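Local structure of amino acid ABC transporter, binding protein (3VV5) at residues L88-I100 and M219-L232. The protein binds the lysine analogue L-thialysine as the periplasmic substrate-binding protein of an amino acid ABC transporter. Numbering follows the deposited sequence.
Sequences LIQLNQGRFDFVI and MAVAKGNKSLLDAL
L232 lays its CD2 methyl over one face of the F98 ring, 4.0 Å from the ring centroid and 16° off the normal, which defines a CH-pi contact. M219 SD reaches the same ring obliquely, a Met-aromatic approach 4.7 Å from the centroid, while M219 CG packs against I100 CD1. F98 takes this position with CG held between its own backbone N and carbonyl carbon (chi1 80°), which turns one ring face toward L232 of the helix that follows strand 219-222. Replacing F98 with an alanine would probably leave L232 and M219 without their shared aromatic surface and open a gap beneath helix 226-232. On the other face of the sheet, L91 CD2 meets A220 CB at 3.7 Å. The strands run antiparallel, with V99 and A220 forming a hydrogen-bonded pair: V99 N to A220 O and A220 N to V99 O both measure 3.0 Å. This pairing lies in the central sheet of one lobe of a two-lobed, family 3 solute-binding fold, with the V99 side chain about 8 Å from bound L-thialysine. Further along, N92 OD1 accepts K223 N at 2.9 Å in its carbonyl plane, and N92 ND2 is held by A112 O. A water links D97 O, A222 N and N225 ND2; N225 OD1 in turn caps helix 226-232 by accepting L228 N, which sits above the amide plane. The D97 carboxylate pairs with R27.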
ATOM      1  N   LEU A  88      -3.908   1.451 -10.999  1.00 14.41           N
ATOM      2  CA  LEU A  88      -5.186   2.155 -11.136  1.00 14.46           C
ATOM      3  C   LEU A  88      -5.617   2.260 -12.603  1.00 14.98           C
ATOM      4  O   LEU A  88      -6.794   2.087 -12.928  1.00 14.70           O
ATOM      5  CB  LEU A  88      -5.161   3.525 -10.457  1.00 14.36           C
ATOM      6  CG  LEU A  88      -4.884   3.498  -8.942  1.00 14.10           C
ATOM      7  CD1 LEU A  88      -4.986   4.907  -8.369  1.00 16.43           C
ATOM      8  CD2 LEU A  88      -5.810   2.501  -8.207  1.00 11.30           C
ATOM      9  N   ILE A  89      -4.651   2.501 -13.484  1.00 15.27           N
ATOM     10  CA  ILE A  89      -4.928   2.545 -14.922  1.00 16.33           C
ATOM     11  C   ILE A  89      -5.457   1.208 -15.424  1.00 16.20           C
ATOM     12  O   ILE A  89      -6.498   1.157 -16.083  1.00 16.58           O
ATOM     13  CB  ILE A  89      -3.699   3.050 -15.721  1.00 16.24           C
ATOM     14  CG1 ILE A  89      -3.456   4.512 -15.327  1.00 18.11           C
ATOM     15  CG2 ILE A  89      -3.940   2.933 -17.236  1.00 16.79           C
ATOM     16  CD1 ILE A  89      -2.148   5.106 -15.808  1.00 20.46           C
ATOM     17  N   GLN A  90      -4.778   0.117 -15.084  1.00 15.86           N
ATOM     18  CA  GLN A  90      -5.227  -1.189 -15.542  1.00 16.73           C
ATOM     19  C   GLN A  90      -6.583  -1.604 -14.948  1.00 16.11           C
ATOM     20  O   GLN A  90      -7.324  -2.335 -15.586  1.00 15.68           O
ATOM     21  CB  GLN A  90      -4.183  -2.279 -15.299  1.00 16.37           C
ATOM     22  CG  GLN A  90      -2.940  -2.130 -16.198  1.00 20.39           C
ATOM     23  CD  GLN A  90      -2.410  -3.469 -16.730  1.00 23.42           C
ATOM     24  OE1 GLN A  90      -1.868  -3.539 -17.829  1.00 30.84           O
ATOM     25  NE2 GLN A  90      -2.577  -4.516 -15.965  1.00 26.15           N
ATOM     26  N   LEU A  91      -6.875  -1.144 -13.733  1.00 15.36           N
ATOM     27  CA  LEU A  91      -8.158  -1.395 -13.085  1.00 15.03           C
ATOM     28  C   LEU A  91      -9.273  -0.775 -13.923  1.00 15.67           C
ATOM     29  O   LEU A  91     -10.278  -1.427 -14.213  1.00 15.42           O
ATOM     30  CB  LEU A  91      -8.159  -0.780 -11.672  1.00 14.57           C
ATOM     31  CG  LEU A  91      -9.483  -0.669 -10.897  1.00 14.61           C
ATOM     32  CD1 LEU A  91     -10.102  -2.068 -10.690  1.00 13.04           C
ATOM     33  CD2 LEU A  91      -9.276   0.039  -9.569  1.00 11.37           C
ATOM     34  N   ASN A  92      -9.061   0.479 -14.319  1.00 16.92           N
ATOM     35  CA  ASN A  92     -10.006   1.198 -15.171  1.00 18.46           C
ATOM     36  C   ASN A  92     -10.176   0.626 -16.570  1.00 19.19           C
ATOM     37  O   ASN A  92     -11.165   0.913 -17.236  1.00 19.48           O
ATOM     38  CB  ASN A  92      -9.662   2.688 -15.234  1.00 18.13           C
ATOM     39  CG  ASN A  92     -10.291   3.488 -14.100  1.00 19.10           C
ATOM     40  OD1 ASN A  92     -11.447   3.266 -13.722  1.00 19.38           O
ATOM     41  ND2 ASN A  92      -9.532   4.432 -13.554  1.00 17.90           N
ATOM     42  N   GLN A  93      -9.200  -0.170 -17.017  1.00 19.85           N
ATOM     43  CA  GLN A  93      -9.280  -0.868 -18.296  1.00 20.21           C
ATOM     44  C   GLN A  93      -9.943  -2.231 -18.137  1.00 20.11           C
ATOM     45  O   GLN A  93     -10.225  -2.910 -19.125  1.00 19.83           O
ATOM     46  CB  GLN A  93      -7.878  -1.035 -18.896  1.00 20.14           C
ATOM     47  CG  GLN A  93      -7.225   0.285 -19.227  1.00 20.66           C
ATOM     48  CD  GLN A  93      -5.844   0.111 -19.804  1.00 23.59           C
ATOM     49  OE1 GLN A  93      -5.083  -0.753 -19.369  1.00 24.97           O
ATOM     50  NE2 GLN A  93      -5.501   0.945 -20.789  1.00 25.29           N
ATOM     51  N   GLY A  94     -10.183  -2.634 -16.894  1.00 19.52           N
ATOM     52  CA  GLY A  94     -10.896  -3.877 -16.628  1.00 19.31           C
ATOM     53  C   GLY A  94     -10.032  -5.127 -16.532  1.00 18.93           C
ATOM     54  O   GLY A  94     -10.544  -6.231 -16.597  1.00 18.72           O
ATOM     55  N   ARG A  95      -8.722  -4.949 -16.386  1.00 19.64           N
ATOM     56  CA  ARG A  95      -7.773  -6.065 -16.220  1.00 19.89           C
ATOM     57  C   ARG A  95      -8.034  -6.841 -14.921  1.00 19.28           C
ATOM     58  O   ARG A  95      -7.877  -8.066 -14.868  1.00 19.69           O
ATOM     59  CB  ARG A  95      -6.316  -5.551 -16.295  1.00 20.44           C
ATOM     60  CG  ARG A  95      -5.227  -6.602 -15.974  1.00 24.28           C
ATOM     61  CD  ARG A  95      -4.901  -7.482 -17.163  1.00 28.81           C
ATOM     62  NE  ARG A  95      -3.930  -8.554 -16.891  1.00 30.25           N
ATOM     63  CZ  ARG A  95      -2.603  -8.416 -16.906  1.00 31.28           C
ATOM     64  NH1 ARG A  95      -2.050  -7.234 -17.133  1.00 32.02           N
ATOM     65  NH2 ARG A  95      -1.820  -9.465 -16.673  1.00 30.16           N
ATOM     66  N   PHE A  96      -8.433  -6.129 -13.874  1.00 18.88           N
ATOM     67  CA  PHE A  96      -8.841  -6.770 -12.623  1.00 18.15           C
ATOM     68  C   PHE A  96     -10.152  -6.129 -12.180  1.00 17.32           C
ATOM     69  O   PHE A  96     -10.511  -5.045 -12.659  1.00 17.70           O
ATOM     70  CB  PHE A  96      -7.809  -6.613 -11.489  1.00 19.24           C
ATOM     71  CG  PHE A  96      -6.503  -5.951 -11.881  1.00 18.36           C
ATOM     72  CD1 PHE A  96      -5.425  -6.706 -12.315  1.00 20.59           C
ATOM     73  CD2 PHE A  96      -6.331  -4.578 -11.723  1.00 20.23           C
ATOM     74  CE1 PHE A  96      -4.196  -6.101 -12.623  1.00 19.63           C
ATOM     75  CE2 PHE A  96      -5.109  -3.969 -12.037  1.00 18.74           C
ATOM     76  CZ  PHE A  96      -4.049  -4.726 -12.488  1.00 18.39           C
ATOM     77  N   ASP A  97     -10.852  -6.773 -11.252  1.00 16.08           N
ATOM     78  CA  ASP A  97     -12.125  -6.250 -10.741  1.00 15.68           C
ATOM     79  C   ASP A  97     -11.926  -5.236  -9.622  1.00 14.62           C
ATOM     80  O   ASP A  97     -12.651  -4.231  -9.529  1.00 14.63           O
ATOM     81  CB  ASP A  97     -13.014  -7.400 -10.261  1.00 15.65           C
ATOM     82  CG  ASP A  97     -13.289  -8.387 -11.348  1.00 18.24           C
ATOM     83  OD1 ASP A  97     -13.749  -7.949 -12.428  1.00 18.66           O
ATOM     84  OD2 ASP A  97     -13.032  -9.591 -11.142  1.00 18.15           O
ATOM     85  N   PHE A  98     -10.936  -5.495  -8.772  1.00 13.76           N
ATOM     86  CA  PHE A  98     -10.510  -4.509  -7.790  1.00 12.61           C
ATOM     87  C   PHE A  98      -9.024  -4.604  -7.496  1.00 12.48           C
ATOM     88  O   PHE A  98      -8.362  -5.593  -7.834  1.00 11.90           O
ATOM     89  CB  PHE A  98     -11.362  -4.510  -6.500  1.00 12.02           C
ATOM     90  CG  PHE A  98     -11.027  -5.603  -5.483  1.00 11.76           C
ATOM     91  CD1 PHE A  98     -10.239  -5.313  -4.357  1.00 11.27           C
ATOM     92  CD2 PHE A  98     -11.591  -6.883  -5.595  1.00 11.73           C
ATOM     93  CE1 PHE A  98      -9.958  -6.310  -3.385  1.00 10.31           C
ATOM     94  CE2 PHE A  98     -11.351  -7.898  -4.613  1.00 11.35           C
ATOM     95  CZ  PHE A  98     -10.530  -7.611  -3.514  1.00 11.49           C
ATOM     96  N   VAL A  99      -8.532  -3.559  -6.852  1.00 11.85           N
ATOM     97  CA  VAL A  99      -7.129  -3.473  -6.497  1.00 12.18           C
ATOM     98  C   VAL A  99      -7.025  -3.285  -4.978  1.00 11.92           C
ATOM     99  O   VAL A  99      -7.759  -2.477  -4.388  1.00 11.34           O
ATOM    100  CB  VAL A  99      -6.450  -2.288  -7.239  1.00 12.12           C
ATOM    101  CG1 VAL A  99      -5.037  -1.993  -6.683  1.00 12.66           C
ATOM    102  CG2 VAL A  99      -6.371  -2.562  -8.735  1.00 13.27           C
ATOM    103  N   ILE A 100      -6.110  -4.033  -4.360  1.00 11.25           N
ATOM    104  CA  ILE A 100      -5.719  -3.802  -2.961  1.00 11.00           C
ATOM    105  C   ILE A 100      -4.217  -3.831  -2.898  1.00 10.93           C
ATOM    106  O   ILE A 100      -3.598  -4.896  -2.987  1.00 11.11           O
ATOM    107  CB  ILE A 100      -6.412  -4.801  -1.966  1.00 11.18           C
ATOM    108  CG1 ILE A 100      -6.122  -4.430  -0.496  1.00 10.69           C
ATOM    109  CG2 ILE A 100      -6.099  -6.286  -2.309  1.00 10.96           C
ATOM    110  CD1 ILE A 100      -7.004  -5.246   0.476  1.00  9.31           C
ATOM    111  N   MET A 219      -9.170   0.082  -0.835  1.00 10.11           N
ATOM    112  CA  MET A 219      -9.301  -0.731  -2.032  1.00 11.04           C
ATOM    113  C   MET A 219      -9.933   0.154  -3.078  1.00 11.07           C
ATOM    114  O   MET A 219     -10.559   1.149  -2.736  1.00 12.05           O
ATOM    115  CB  MET A 219     -10.235  -1.921  -1.788  1.00 10.56           C
ATOM    116  CG  MET A 219      -9.650  -3.028  -0.934  1.00 12.60           C
ATOM    117  SD  MET A 219     -10.940  -4.202  -0.477  1.00 17.30           S
ATOM    118  CE  MET A 219     -11.718  -3.319   0.885  1.00 17.53           C
ATOM    119  N   ALA A 220      -9.749  -0.195  -4.345  1.00 11.61           N
ATOM    120  CA  ALA A 220     -10.269   0.620  -5.437  1.00 12.57           C
ATOM    121  C   ALA A 220     -10.965  -0.255  -6.443  1.00 12.48           C
ATOM    122  O   ALA A 220     -10.590  -1.406  -6.678  1.00 13.11           O
ATOM    123  CB  ALA A 220      -9.137   1.434  -6.131  1.00 12.84           C
ATOM    124  N   VAL A 221     -11.982   0.331  -7.040  1.00 12.95           N
ATOM    125  CA  VAL A 221     -12.785  -0.289  -8.056  1.00 14.51           C
ATOM    126  C   VAL A 221     -12.707   0.654  -9.279  1.00 14.66           C
ATOM    127  O   VAL A 221     -12.372   1.820  -9.123  1.00 13.74           O
ATOM    128  CB  VAL A 221     -14.167  -0.436  -7.394  1.00 14.80           C
ATOM    129  CG1 VAL A 221     -15.233   0.414  -8.011  1.00 15.26           C
ATOM    130  CG2 VAL A 221     -14.526  -1.897  -7.110  1.00 16.15           C
ATOM    131  N   ALA A 222     -12.969   0.158 -10.489  1.00 15.61           N
ATOM    132  CA  ALA A 222     -13.028   1.031 -11.671  1.00 16.42           C
ATOM    133  C   ALA A 222     -14.069   2.135 -11.460  1.00 16.74           C
ATOM    134  O   ALA A 222     -15.118   1.884 -10.879  1.00 16.55           O
ATOM    135  CB  ALA A 222     -13.369   0.218 -12.915  1.00 16.39           C
ATOM    136  N   LYS A 223     -13.785   3.351 -11.929  1.00 17.36           N
ATOM    137  CA  LYS A 223     -14.662   4.486 -11.652  1.00 17.93           C
ATOM    138  C   LYS A 223     -16.078   4.155 -12.142  1.00 18.25           C
ATOM    139  O   LYS A 223     -16.251   3.658 -13.252  1.00 18.53           O
ATOM    140  CB  LYS A 223     -14.120   5.784 -12.287  1.00 18.80           C
ATOM    141  CG  LYS A 223     -15.011   7.036 -12.118  1.00 18.46           C
ATOM    142  CD  LYS A 223     -15.364   7.339 -10.663  1.00 22.90           C
ATOM    143  CE  LYS A 223     -14.425   8.340 -10.025  1.00 22.05           C
ATOM    144  NZ  LYS A 223     -14.809   8.695  -8.633  1.00 23.04           N
ATOM    145  N   GLY A 224     -17.073   4.362 -11.283  1.00 17.85           N
ATOM    146  CA  GLY A 224     -18.464   4.040 -11.641  1.00 17.96           C
ATOM    147  C   GLY A 224     -18.923   2.606 -11.406  1.00 17.63           C
ATOM    148  O   GLY A 224     -20.087   2.272 -11.674  1.00 17.72           O
ATOM    149  N   ASN A 225     -18.021   1.727 -10.951  1.00 17.67           N
ATOM    150  CA  ASN A 225     -18.424   0.346 -10.641  1.00 16.91           C
ATOM    151  C   ASN A 225     -19.050   0.260  -9.246  1.00 17.42           C
ATOM    152  O   ASN A 225     -18.512  -0.406  -8.327  1.00 15.89           O
ATOM    153  CB  ASN A 225     -17.258  -0.658 -10.821  1.00 17.04           C
ATOM    154  CG  ASN A 225     -17.721  -2.120 -10.758  1.00 16.99           C
ATOM    155  OD1 ASN A 225     -18.897  -2.414 -10.518  1.00 15.57           O
ATOM    156  ND2 ASN A 225     -16.792  -3.035 -10.983  1.00 13.26           N
ATOM    157  N   LYS A 226     -20.200   0.929  -9.096  1.00 16.80           N
ATOM    158  CA  LYS A 226     -20.866   1.060  -7.790  1.00 16.98           C
ATOM    159  C   LYS A 226     -21.381  -0.290  -7.280  1.00 16.42           C
ATOM    160  O   LYS A 226     -21.485  -0.500  -6.078  1.00 16.70           O
ATOM    161  CB  LYS A 226     -21.987   2.118  -7.851  1.00 17.80           C
ATOM    162  CG  LYS A 226     -21.490   3.574  -8.044  1.00 20.58           C
ATOM    163  CD  LYS A 226     -20.722   4.073  -6.787  1.00 25.66           C
ATOM    164  CE  LYS A 226     -20.371   5.580  -6.793  1.00 27.34           C
ATOM    165  NZ  LYS A 226     -19.646   6.041  -8.025  1.00 29.88           N
ATOM    166  N   SER A 227     -21.693  -1.203  -8.200  1.00 15.71           N
ATOM    167  CA  SER A 227     -22.102  -2.566  -7.857  1.00 15.68           C
ATOM    168  C   SER A 227     -21.021  -3.286  -7.035  1.00 15.11           C
ATOM    169  O   SER A 227     -21.275  -3.734  -5.900  1.00 14.35           O
ATOM    170  CB  SER A 227     -22.410  -3.358  -9.140  1.00 15.49           C
ATOM    171  OG  SER A 227     -22.790  -4.670  -8.798  1.00 18.33           O
ATOM    172  N   LEU A 228     -19.811  -3.372  -7.590  1.00 14.11           N
ATOM    173  CA  LEU A 228     -18.703  -3.991  -6.857  1.00 13.48           C
ATOM    174  C   LEU A 228     -18.318  -3.192  -5.623  1.00 13.84           C
ATOM    175  O   LEU A 228     -18.062  -3.780  -4.567  1.00 13.44           O
ATOM    176  CB  LEU A 228     -17.477  -4.245  -7.754  1.00 13.56           C
ATOM    177  CG  LEU A 228     -16.289  -5.016  -7.147  1.00 12.37           C
ATOM    178  CD1 LEU A 228     -16.714  -6.298  -6.431  1.00 10.88           C
ATOM    179  CD2 LEU A 228     -15.261  -5.369  -8.208  1.00 10.79           C
ATOM    180  N   LEU A 229     -18.279  -1.857  -5.748  1.00 13.56           N
ATOM    181  CA  LEU A 229     -17.997  -0.973  -4.608  1.00 13.87           C
ATOM    182  C   LEU A 229     -18.861  -1.301  -3.364  1.00 14.11           C
ATOM    183  O   LEU A 229     -18.328  -1.464  -2.239  1.00 13.04           O
ATOM    184  CB  LEU A 229     -18.153   0.514  -5.001  1.00 13.82           C
ATOM    185  CG  LEU A 229     -17.684   1.571  -3.982  1.00 14.07           C
ATOM    186  CD1 LEU A 229     -16.161   1.502  -3.749  1.00 13.72           C
ATOM    187  CD2 LEU A 229     -18.078   2.954  -4.420  1.00 16.05           C
ATOM    188  N   ASP A 230     -20.177  -1.398  -3.569  1.00 14.02           N
ATOM    189  CA  ASP A 230     -21.081  -1.760  -2.471  1.00 15.05           C
ATOM    190  C   ASP A 230     -20.699  -3.121  -1.871  1.00 13.95           C
ATOM    191  O   ASP A 230     -20.590  -3.248  -0.645  1.00 13.73           O
ATOM    192  CB  ASP A 230     -22.560  -1.742  -2.905  1.00 16.07           C
ATOM    193  CG  ASP A 230     -23.532  -2.015  -1.734  1.00 19.15           C
ATOM    194  OD1 ASP A 230     -23.257  -1.593  -0.582  1.00 21.48           O
ATOM    195  OD2 ASP A 230     -24.581  -2.671  -1.971  1.00 25.08           O
ATOM    196  N   ALA A 231     -20.479  -4.127  -2.718  1.00 12.68           N
ATOM    197  CA  ALA A 231     -20.123  -5.472  -2.217  1.00 12.28           C
ATOM    198  C   ALA A 231     -18.820  -5.485  -1.426  1.00 12.08           C
ATOM    199  O   ALA A 231     -18.733  -6.133  -0.382  1.00 11.18           O
ATOM    200  CB  ALA A 231     -20.059  -6.493  -3.353  1.00 12.39           C
ATOM    201  N   LEU A 232     -17.803  -4.758  -1.900  1.00 11.32           N
ATOM    202  CA  LEU A 232     -16.538  -4.735  -1.174  1.00 10.94           C
ATOM    203  C   LEU A 232     -16.687  -3.995   0.148  1.00 10.83           C
ATOM    204  O   LEU A 232     -16.161  -4.445   1.176  1.00 11.64           O
ATOM    205  CB  LEU A 232     -15.386  -4.149  -2.026  1.00 11.13           C
ATOM    206  CG  LEU A 232     -15.043  -4.946  -3.293  1.00 10.63           C
ATOM    207  CD1 LEU A 232     -14.032  -4.140  -4.156  1.00 10.61           C
ATOM    208  CD2 LEU A 232     -14.440  -6.295  -2.953  1.00 11.76           C
TER
HETATM  209  O   HOH W   1     -13.931  -2.578 -11.251  1.00 15.42           O